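Local coordinates for protein polyguluronate lyase (Corynebacterium sp., PDB 1UAI) that probably cleaves the poly(alpha-L-guluronate) stretches of alginate as a lyase built on a jellyroll beta-sandwich, at residues A[14-19]-A[75-80]; A[54-59]-A[71-76]; A[111-116]-A[194-199]. One frame throughout, in Å; residues are numbered along the deposited sequence.

In the fold
All three contacts are buried; two join strands within a sheet and one joins the two sheets of a jellyroll beta-sandwich. Contacts 1 and 3 pair neighbouring antiparallel strands of the same sheet, at opposite sides of the chain's centre, and each is carried by three backbone hydrogen bonds with side chains sorted to the two faces. Each also has a partly exposed polar side, at Arg76 and at His112 and Tyr195. Contact 2 is the interior one, with no hydrogen bond across it; apolar groups and carbonyl oxygens meet there instead. Strand 72-79 pairs with 16-20 in contact 1, faces 54-59 in contact 2, and borders 194-196 of contact 3, where Ser73 O and Ala194 N are probably hydrogen-bonded.

Contact 1 of 3, residues A[14-19]-A[75-80]; sequences TDWKVT and LREMTD
Trp16, Leu75 and Lys17 lead the pairing of two antiparallel strands, 16-19 and 75-79, in one sheet of the jellyroll beta-sandwich. Trp16 and Leu75 share the face turned to strand 211-223 of the opposing sheet, where both touch Leu219. The indole swings back over its neighbour strand because CG stands anti to the carbonyl carbon (chi1 -60°). Its benzene side, CE3 and CZ3, lies against the Arg76-Glu77 peptide, CE3 being 3.4 Å from Glu77 N and 3.6 Å from Leu75 CB. Glu77 CG lies over one face of the ring, while Arg76 N sits at its edge, in plane. Leu75 also passes CD2 to Val18 CB at 4.0 Å. The carboxylate of Glu77 is engaged by His223, Trp88 and the backbone of Phe190.

Between the strands, Arg76 N gives to Lys17 O at 2.9 Å, and Lys17 N returns a longer bond to Arg76 O at 3.1 Å. Met78 N adds a third, to Asp15 O. On the other face, the extended Lys17 chain runs between two neighbours, CG and CE against Arg76 and CD 3.8 Å from Met78 SD. Its NZ reaches Glu30 in a salt bridge and also gives to a water at 3.0 Å, which accepts a second bond from Arg76 NE.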
loop_
_atom_site.group_PDB
_atom_site.type_symbol
_atom_site.label_atom_id
_atom_site.label_comp_id
_atom_site.label_asym_id
_atom_site.label_seq_id
_atom_site.Cartn_x
_atom_site.Cartn_y
_atom_site.Cartn_z
ATOM N N THR A 14 9.883 11.771 1.716
ATOM C CA THR A 14 10.248 12.474 2.941
ATOM C C THR A 14 9.406 12.067 4.148
ATOM O O THR A 14 9.945 11.732 5.207
ATOM C CB THR A 14 10.128 13.997 2.757
ATOM O OG1 THR A 14 11.036 14.424 1.734
ATOM C CG2 THR A 14 10.457 14.723 4.054
ATOM N N ASP A 15 8.086 12.091 3.989
ATOM C CA ASP A 15 7.196 11.747 5.088
ATOM C C ASP A 15 6.629 10.337 5.012
ATOM O O ASP A 15 5.418 10.111 5.122
ATOM C CB ASP A 15 6.081 12.788 5.196
ATOM C CG ASP A 15 6.588 14.107 5.740
ATOM O OD1 ASP A 15 7.235 14.088 6.808
ATOM O OD2 ASP A 15 6.346 15.157 5.107
ATOM N N TRP A 16 7.542 9.386 4.849
ATOM C CA TRP A 16 7.208 7.975 4.768
ATOM C C TRP A 16 8.366 7.141 5.293
ATOM O O TRP A 16 9.486 7.633 5.453
ATOM C CB TRP A 16 6.982 7.549 3.313
ATOM C CG TRP A 16 5.882 8.262 2.615
ATOM C CD1 TRP A 16 5.978 9.401 1.872
ATOM C CD2 TRP A 16 4.501 7.895 2.617
ATOM N NE1 TRP A 16 4.737 9.768 1.408
ATOM C CE2 TRP A 16 3.812 8.860 1.852
ATOM C CE3 TRP A 16 3.777 6.843 3.194
ATOM C CZ2 TRP A 16 2.431 8.805 1.646
ATOM C CZ3 TRP A 16 2.404 6.788 2.990
ATOM C CH2 TRP A 16 1.746 7.765 2.221
ATOM N N LYS A 17 8.066 5.880 5.576
ATOM C CA LYS A 17 9.069 4.899 5.959
ATOM C C LYS A 17 8.593 3.663 5.200
ATOM O O LYS A 17 7.436 3.609 4.768
ATOM C CB LYS A 17 9.109 4.638 7.474
ATOM C CG LYS A 17 7.940 3.871 8.058
ATOM C CD LYS A 17 8.223 3.492 9.512
ATOM C CE LYS A 17 7.037 2.779 10.146
ATOM N NZ LYS A 17 7.318 2.338 11.543
ATOM N N VAL A 18 9.472 2.689 5.002
ATOM C CA VAL A 18 9.082 1.492 4.278
ATOM C C VAL A 18 9.263 0.232 5.117
ATOM O O VAL A 18 10.220 0.114 5.891
ATOM C CB VAL A 18 9.887 1.351 2.949
ATOM C CG1 VAL A 18 11.360 1.080 3.243
ATOM C CG2 VAL A 18 9.286 0.244 2.083
ATOM N N THR A 19 8.311 -0.689 4.979
ATOM C CA THR A 19 8.351 -1.980 5.662
ATOM C C THR A 19 8.551 -2.980 4.532
ATOM O O THR A 19 7.860 -2.916 3.510
ATOM C CB THR A 19 7.036 -2.284 6.396
ATOM O OG1 THR A 19 6.771 -1.245 7.346
ATOM C CG2 THR A 19 7.128 -3.625 7.120
ATOM N N LEU A 75 4.788 1.413 2.028
ATOM C CA LEU A 75 5.101 2.674 2.690
ATOM C C LEU A 75 4.083 2.946 3.795
ATOM O O LEU A 75 2.892 2.652 3.649
ATOM C CB LEU A 75 5.073 3.822 1.680
ATOM C CG LEU A 75 6.043 3.717 0.502
ATOM C CD1 LEU A 75 5.747 4.824 -0.503
ATOM C CD2 LEU A 75 7.477 3.804 0.997
ATOM N N ARG A 76 4.570 3.513 4.894
ATOM C CA ARG A 76 3.754 3.849 6.057
ATOM C C ARG A 76 3.919 5.352 6.286
ATOM O O ARG A 76 5.040 5.849 6.413
ATOM C CB ARG A 76 4.254 3.052 7.262
ATOM C CG ARG A 76 3.339 3.035 8.472
ATOM C CD ARG A 76 3.412 4.299 9.314
ATOM N NE ARG A 76 2.841 4.040 10.634
ATOM C CZ ARG A 76 2.126 4.912 11.335
ATOM N NH1 ARG A 76 1.651 4.566 12.525
ATOM N NH2 ARG A 76 1.879 6.124 10.852
ATOM N N GLU A 77 2.803 6.072 6.341
ATOM C CA GLU A 77 2.835 7.523 6.500
ATOM C C GLU A 77 3.526 8.028 7.760
ATOM O O GLU A 77 3.233 7.586 8.872
ATOM C CB GLU A 77 1.412 8.090 6.450
ATOM C CG GLU A 77 1.374 9.611 6.324
ATOM C CD GLU A 77 0.015 10.209 6.630
ATOM O OE1 GLU A 77 -0.949 9.447 6.848
ATOM O OE2 GLU A 77 -0.086 11.456 6.652
ATOM N N MET A 78 4.438 8.973 7.571
ATOM C CA MET A 78 5.164 9.588 8.670
ATOM C C MET A 78 4.903 11.089 8.588
ATOM O O MET A 78 4.151 11.551 7.728
ATOM C CB MET A 78 6.662 9.307 8.542
ATOM C CG MET A 78 7.028 7.829 8.517
ATOM S SD MET A 78 6.714 6.955 10.075
ATOM C CE MET A 78 8.181 7.412 11.013
ATOM N N THR A 79 5.516 11.847 9.485
ATOM C CA THR A 79 5.344 13.292 9.489
ATOM C C THR A 79 6.582 13.956 10.083
ATOM O O THR A 79 7.451 13.277 10.631
ATOM C CB THR A 79 4.080 13.695 10.287
ATOM O OG1 THR A 79 3.818 15.089 10.092
ATOM C CG2 THR A 79 4.260 13.415 11.768
ATOM N N ASP A 80 6.660 15.278 9.955
ATOM C CA ASP A 80 7.788 16.056 10.461
ATOM C C ASP A 80 9.105 15.569 9.861
ATOM O O ASP A 80 10.025 15.176 10.577
ATOM C CB ASP A 80 7.846 15.984 11.992
ATOM C CG ASP A 80 8.942 16.856 12.576
ATOM O OD1 ASP A 80 9.067 18.020 12.145
ATOM O OD2 ASP A 80 9.675 16.380 13.470
HETATM O O HOH W 1 4.387 1.712 11.869
#

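Contact 2 of 3, residues A[54-59]-A[71-76]; sequences VQFRAA and PRSELR
Phe56 reaches from strand 54-59 of one sheet into Ser73 and Leu75 of strand 72-76 in the other, a contact across the interior of the beta-sandwich. The strands run at 146° to each other, and no hydrogen bond links them, as expected where layers stack rather than pair. Phe56 CB lies 3.5 Å from Ser73 O. The next atom, CG, is still beside that carbonyl oxygen, and CD1 comes closest to it, at 3.2 Å, with Ser73 OG also near. Farther out, CE1 lies between that oxygen and Leu75 CG, slightly nearer the latter. The tip, Phe56 CZ, ends against the leucine branch point, 3.7 Å from both Leu75 CG and Leu75 CD1; the two side chains cross at about a right angle. Within its own sheet, the ring also meets that of Phe45.

Toward the other end of strand 54-59, small groups bring the backbones together: Ala58 CB rests on Arg72 CA at 3.7 Å, and Pro71 CG is 3.1 Å from Ala59 O. Ser73 CB lies against Arg57 O at 3.4 Å. Across these two segments the contact is thus apolar packing and close carbon-to-carbonyl approach, while Ser73 OG reaches Trp44 O in a hydrogen bond. Arg57 O, buried and without a hydrogen-bond partner in the model, probably carries some energetic cost.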
loop_
_atom_site.group_PDB
_atom_site.type_symbol
_atom_site.label_atom_id
_atom_site.label_comp_id
_atom_site.label_asym_id
_atom_site.label_seq_id
_atom_site.Cartn_x
_atom_site.Cartn_y
_atom_site.Cartn_z
ATOM N N VAL A 54 7.999 3.356 -8.697
ATOM C CA VAL A 54 8.566 2.475 -7.691
ATOM C C VAL A 54 7.900 1.109 -7.690
ATOM O O VAL A 54 6.675 0.993 -7.625
ATOM C CB VAL A 54 8.435 3.092 -6.278
ATOM C CG1 VAL A 54 9.030 2.154 -5.232
ATOM C CG2 VAL A 54 9.129 4.446 -6.242
ATOM N N GLN A 55 8.731 0.078 -7.771
ATOM C CA GLN A 55 8.272 -1.302 -7.752
ATOM C C GLN A 55 8.291 -1.838 -6.323
ATOM O O GLN A 55 9.321 -1.779 -5.646
ATOM C CB GLN A 55 9.184 -2.159 -8.632
ATOM C CG GLN A 55 8.987 -3.660 -8.490
ATOM C CD GLN A 55 9.871 -4.437 -9.442
ATOM O OE1 GLN A 55 9.778 -4.271 -10.657
ATOM N NE2 GLN A 55 10.741 -5.282 -8.898
ATOM N N PHE A 56 7.141 -2.339 -5.877
ATOM C CA PHE A 56 6.991 -2.936 -4.551
ATOM C C PHE A 56 6.612 -4.392 -4.794
ATOM O O PHE A 56 5.633 -4.670 -5.492
ATOM C CB PHE A 56 5.852 -2.279 -3.773
ATOM C CG PHE A 56 6.115 -0.857 -3.375
ATOM C CD1 PHE A 56 6.706 -0.562 -2.151
ATOM C CD2 PHE A 56 5.724 0.189 -4.202
ATOM C CE1 PHE A 56 6.898 0.759 -1.753
ATOM C CE2 PHE A 56 5.913 1.514 -3.815
ATOM C CZ PHE A 56 6.499 1.799 -2.585
ATOM N N ARG A 57 7.375 -5.319 -4.226
ATOM C CA ARG A 57 7.087 -6.738 -4.401
ATOM C C ARG A 57 7.171 -7.472 -3.072
ATOM O O ARG A 57 8.084 -7.236 -2.283
ATOM C CB ARG A 57 8.073 -7.370 -5.392
ATOM C CG ARG A 57 7.808 -8.852 -5.656
ATOM C CD ARG A 57 8.856 -9.487 -6.565
ATOM N NE ARG A 57 8.900 -8.859 -7.882
ATOM C CZ ARG A 57 9.682 -9.267 -8.876
ATOM N NH1 ARG A 57 10.485 -10.309 -8.702
ATOM N NH2 ARG A 57 9.667 -8.630 -10.039
ATOM N N ALA A 58 6.203 -8.352 -2.827
ATOM C CA ALA A 58 6.170 -9.158 -1.613
ATOM C C ALA A 58 5.695 -10.560 -1.984
ATOM O O ALA A 58 4.567 -10.746 -2.448
ATOM C CB ALA A 58 5.238 -8.537 -0.576
ATOM N N ALA A 59 6.575 -11.540 -1.787
ATOM C CA ALA A 59 6.280 -12.935 -2.100
ATOM C C ALA A 59 5.579 -13.627 -0.938
ATOM O O ALA A 59 5.686 -13.195 0.206
ATOM C CB ALA A 59 7.565 -13.670 -2.456
ATOM N N PRO A 71 2.864 -10.892 4.167
ATOM C CA PRO A 71 4.055 -10.110 3.826
ATOM C C PRO A 71 3.758 -8.838 3.043
ATOM O O PRO A 71 2.748 -8.745 2.340
ATOM C CB PRO A 71 4.882 -11.099 3.019
ATOM C CG PRO A 71 3.827 -11.811 2.238
ATOM C CD PRO A 71 2.735 -12.059 3.274
ATOM N N ARG A 72 4.659 -7.868 3.147
ATOM C CA ARG A 72 4.466 -6.606 2.455
ATOM C C ARG A 72 5.763 -5.877 2.149
ATOM O O ARG A 72 6.798 -6.123 2.765
ATOM C CB ARG A 72 3.613 -5.671 3.318
ATOM C CG ARG A 72 4.407 -4.972 4.429
ATOM C CD ARG A 72 3.495 -4.238 5.389
ATOM N NE ARG A 72 2.861 -5.146 6.341
ATOM C CZ ARG A 72 1.599 -5.042 6.745
ATOM N NH1 ARG A 72 0.823 -4.077 6.270
ATOM N NH2 ARG A 72 1.121 -5.888 7.646
ATOM N N SER A 73 5.672 -4.991 1.164
ATOM C CA SER A 73 6.737 -4.060 0.801
ATOM C C SER A 73 5.800 -2.871 0.665
ATOM O O SER A 73 5.136 -2.704 -0.359
ATOM C CB SER A 73 7.394 -4.366 -0.535
ATOM O OG SER A 73 8.410 -3.398 -0.747
ATOM N N GLU A 74 5.739 -2.050 1.701
ATOM C CA GLU A 74 4.754 -0.984 1.721
ATOM C C GLU A 74 5.186 0.241 2.513
ATOM O O GLU A 74 5.855 0.123 3.542
ATOM C CB GLU A 74 3.475 -1.594 2.322
ATOM C CG GLU A 74 2.249 -0.711 2.467
ATOM C CD GLU A 74 1.101 -1.449 3.152
ATOM O OE1 GLU A 74 1.332 -2.060 4.221
ATOM O OE2 GLU A 74 -0.038 -1.423 2.633
ATOM N N LEU A 75 4.788 1.413 2.028
ATOM C CA LEU A 75 5.101 2.674 2.690
ATOM C C LEU A 75 4.083 2.946 3.795
ATOM O O LEU A 75 2.892 2.652 3.649
ATOM C CB LEU A 75 5.073 3.822 1.680
ATOM C CG LEU A 75 6.043 3.717 0.502
ATOM C CD1 LEU A 75 5.747 4.824 -0.503
ATOM C CD2 LEU A 75 7.477 3.804 0.997
ATOM N N ARG A 76 4.570 3.513 4.894
ATOM C CA ARG A 76 3.754 3.849 6.057
ATOM C C ARG A 76 3.919 5.352 6.286
ATOM O O ARG A 76 5.040 5.849 6.413
ATOM C CB ARG A 76 4.254 3.052 7.262
ATOM C CG ARG A 76 3.339 3.035 8.472
ATOM C CD ARG A 76 3.412 4.299 9.314
ATOM N NE ARG A 76 2.841 4.040 10.634
ATOM C CZ ARG A 76 2.126 4.912 11.335
ATOM N NH1 ARG A 76 1.651 4.566 12.525
ATOM N NH2 ARG A 76 1.879 6.124 10.852
#

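Contact 3 of 3, residues A[111-116]-A[194-199]; sequences PHLVGA and AYTQAN
Val114 and Tyr195 exchange two backbone hydrogen bonds, the centre of the antiparallel pairing between strands 112-116 and 194-196. Val114 N gives to Tyr195 O at 2.9 Å, nearly straight at 168°. Tyr195 N answers to Val114 O at 3.0 Å, lying in the carbonyl plane. The neighbouring pair, Leu113 with Thr196, is non-hydrogen-bonded, and Leu113 satisfies its backbone on its other side with Leu130. Past the end of strand 194-196, Gln197 N gives a third bond to His112 O, more bent at 145° and coming from above the carbonyl plane. Gln197 is the centre of an inverse gamma turn, in which Ala198 N bonds weakly to Thr196 O.

Side chains divide between the faces. Leu113 CD1 packs toward the opposing sheet, 3.6 Å from Tyr195 O and 3.7 Å from Thr196 OG1. That hydroxyl, set anti to the carbonyl carbon (chi1 -58°), is satisfied by Ala58 O in the other sheet. On the other face, Val114 CB meets Tyr195 CB at 3.9 Å, and Val114 CG2 lies 3.8 Å from Gln197 CG. His112 adds CB against Gln197 CB at 3.6 Å, while its ND1 is hydrogen-bonded to Lys110 NZ, which also bonds to Gln197 O.

The Tyr195 ring takes a cation-pi contact from Arg72 of the next strand. The alternation of pairs is that of antiparallel strands; an inward face, Leu113 and Thr196, tied to the second sheet and an outer face, Val114 and Tyr195, fit the jellyroll beta-sandwich of this lyase.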
loop_
_atom_site.group_PDB
_atom_site.type_symbol
_atom_site.label_atom_id
_atom_site.label_comp_id
_atom_site.label_asym_id
_atom_site.label_seq_id
_atom_site.Cartn_x
_atom_site.Cartn_y
_atom_site.Cartn_z
ATOM N N PRO A 111 -5.109 -15.144 -5.429
ATOM C CA PRO A 111 -4.633 -13.930 -6.102
ATOM C C PRO A 111 -5.159 -12.633 -5.500
ATOM O O PRO A 111 -5.844 -11.859 -6.173
ATOM C CB PRO A 111 -5.106 -14.145 -7.532
ATOM C CG PRO A 111 -6.444 -14.783 -7.317
ATOM C CD PRO A 111 -6.178 -15.793 -6.213
ATOM N N HIS A 112 -4.806 -12.393 -4.239
ATOM C CA HIS A 112 -5.266 -11.222 -3.501
ATOM C C HIS A 112 -4.108 -10.292 -3.148
ATOM O O HIS A 112 -3.087 -10.728 -2.615
ATOM C CB HIS A 112 -5.973 -11.676 -2.224
ATOM C CG HIS A 112 -7.148 -12.575 -2.462
ATOM N ND1 HIS A 112 -7.871 -13.133 -1.430
ATOM C CD2 HIS A 112 -7.735 -13.003 -3.606
ATOM C CE1 HIS A 112 -8.852 -13.864 -1.926
ATOM N NE2 HIS A 112 -8.793 -13.802 -3.244
ATOM N N LEU A 113 -4.294 -9.000 -3.407
ATOM C CA LEU A 113 -3.245 -8.017 -3.174
ATOM C C LEU A 113 -3.819 -6.642 -2.831
ATOM O O LEU A 113 -4.737 -6.163 -3.497
ATOM C CB LEU A 113 -2.386 -7.937 -4.440
ATOM C CG LEU A 113 -1.245 -6.929 -4.558
ATOM C CD1 LEU A 113 -0.237 -7.130 -3.440
ATOM C CD2 LEU A 113 -0.583 -7.099 -5.917
ATOM N N VAL A 114 -3.271 -6.010 -1.796
ATOM C CA VAL A 114 -3.721 -4.688 -1.356
ATOM C C VAL A 114 -2.691 -3.632 -1.783
ATOM O O VAL A 114 -1.493 -3.786 -1.529
ATOM C CB VAL A 114 -3.919 -4.680 0.180
ATOM C CG1 VAL A 114 -4.132 -3.266 0.687
ATOM C CG2 VAL A 114 -5.114 -5.554 0.538
ATOM N N GLY A 115 -3.162 -2.562 -2.426
ATOM C CA GLY A 115 -2.259 -1.534 -2.925
ATOM C C GLY A 115 -2.256 -0.163 -2.272
ATOM O O GLY A 115 -1.384 0.656 -2.563
ATOM N N ALA A 116 -3.230 0.104 -1.413
ATOM C CA ALA A 116 -3.293 1.378 -0.711
ATOM C C ALA A 116 -4.291 1.244 0.415
ATOM O O ALA A 116 -5.251 0.478 0.313
ATOM C CB ALA A 116 -3.718 2.493 -1.658
ATOM N N ALA A 194 2.737 -2.782 -1.829
ATOM C CA ALA A 194 2.266 -4.135 -2.107
ATOM C C ALA A 194 2.115 -4.938 -0.821
ATOM O O ALA A 194 3.105 -5.333 -0.204
ATOM C CB ALA A 194 3.235 -4.844 -3.047
ATOM N N TYR A 195 0.871 -5.167 -0.416
ATOM C CA TYR A 195 0.577 -5.942 0.785
ATOM C C TYR A 195 -0.112 -7.202 0.260
ATOM O O TYR A 195 -1.311 -7.216 -0.011
ATOM C CB TYR A 195 -0.328 -5.120 1.705
ATOM C CG TYR A 195 -0.685 -5.752 3.030
ATOM C CD1 TYR A 195 0.103 -6.754 3.600
ATOM C CD2 TYR A 195 -1.799 -5.309 3.739
ATOM C CE1 TYR A 195 -0.217 -7.297 4.847
ATOM C CE2 TYR A 195 -2.123 -5.839 4.981
ATOM C CZ TYR A 195 -1.330 -6.831 5.529
ATOM O OH TYR A 195 -1.649 -7.347 6.765
ATOM N N THR A 196 0.685 -8.252 0.089
ATOM C CA THR A 196 0.222 -9.517 -0.464
ATOM C C THR A 196 -0.617 -10.332 0.507
ATOM O O THR A 196 -0.137 -10.761 1.553
ATOM C CB THR A 196 1.435 -10.320 -0.960
ATOM O OG1 THR A 196 2.133 -9.532 -1.936
ATOM C CG2 THR A 196 1.008 -11.644 -1.583
ATOM N N GLN A 197 -1.876 -10.550 0.138
ATOM C CA GLN A 197 -2.812 -11.279 0.980
ATOM C C GLN A 197 -2.768 -12.789 0.790
ATOM O O GLN A 197 -3.788 -13.437 0.547
ATOM C CB GLN A 197 -4.230 -10.759 0.744
ATOM C CG GLN A 197 -4.374 -9.251 0.932
ATOM C CD GLN A 197 -3.909 -8.782 2.295
ATOM O OE1 GLN A 197 -2.909 -8.072 2.414
ATOM N NE2 GLN A 197 -4.629 -9.181 3.334
ATOM N N ALA A 198 -1.567 -13.342 0.904
ATOM C CA ALA A 198 -1.367 -14.775 0.776
ATOM C C ALA A 198 -0.005 -15.122 1.351
ATOM O O ALA A 198 0.927 -14.320 1.286
ATOM C CB ALA A 198 -1.441 -15.194 -0.691
ATOM N N ASN A 199 0.093 -16.301 1.954
ATOM C CA ASN A 199 1.359 -16.771 2.493
ATOM C C ASN A 199 1.465 -18.255 2.168
ATOM O O ASN A 199 0.638 -18.790 1.427
ATOM C CB ASN A 199 1.471 -16.509 4.005
ATOM C CG ASN A 199 0.323 -17.088 4.791
ATOM O OD1 ASN A 199 -0.152 -18.180 4.499
ATOM N ND2 ASN A 199 -0.118 -16.366 5.815
#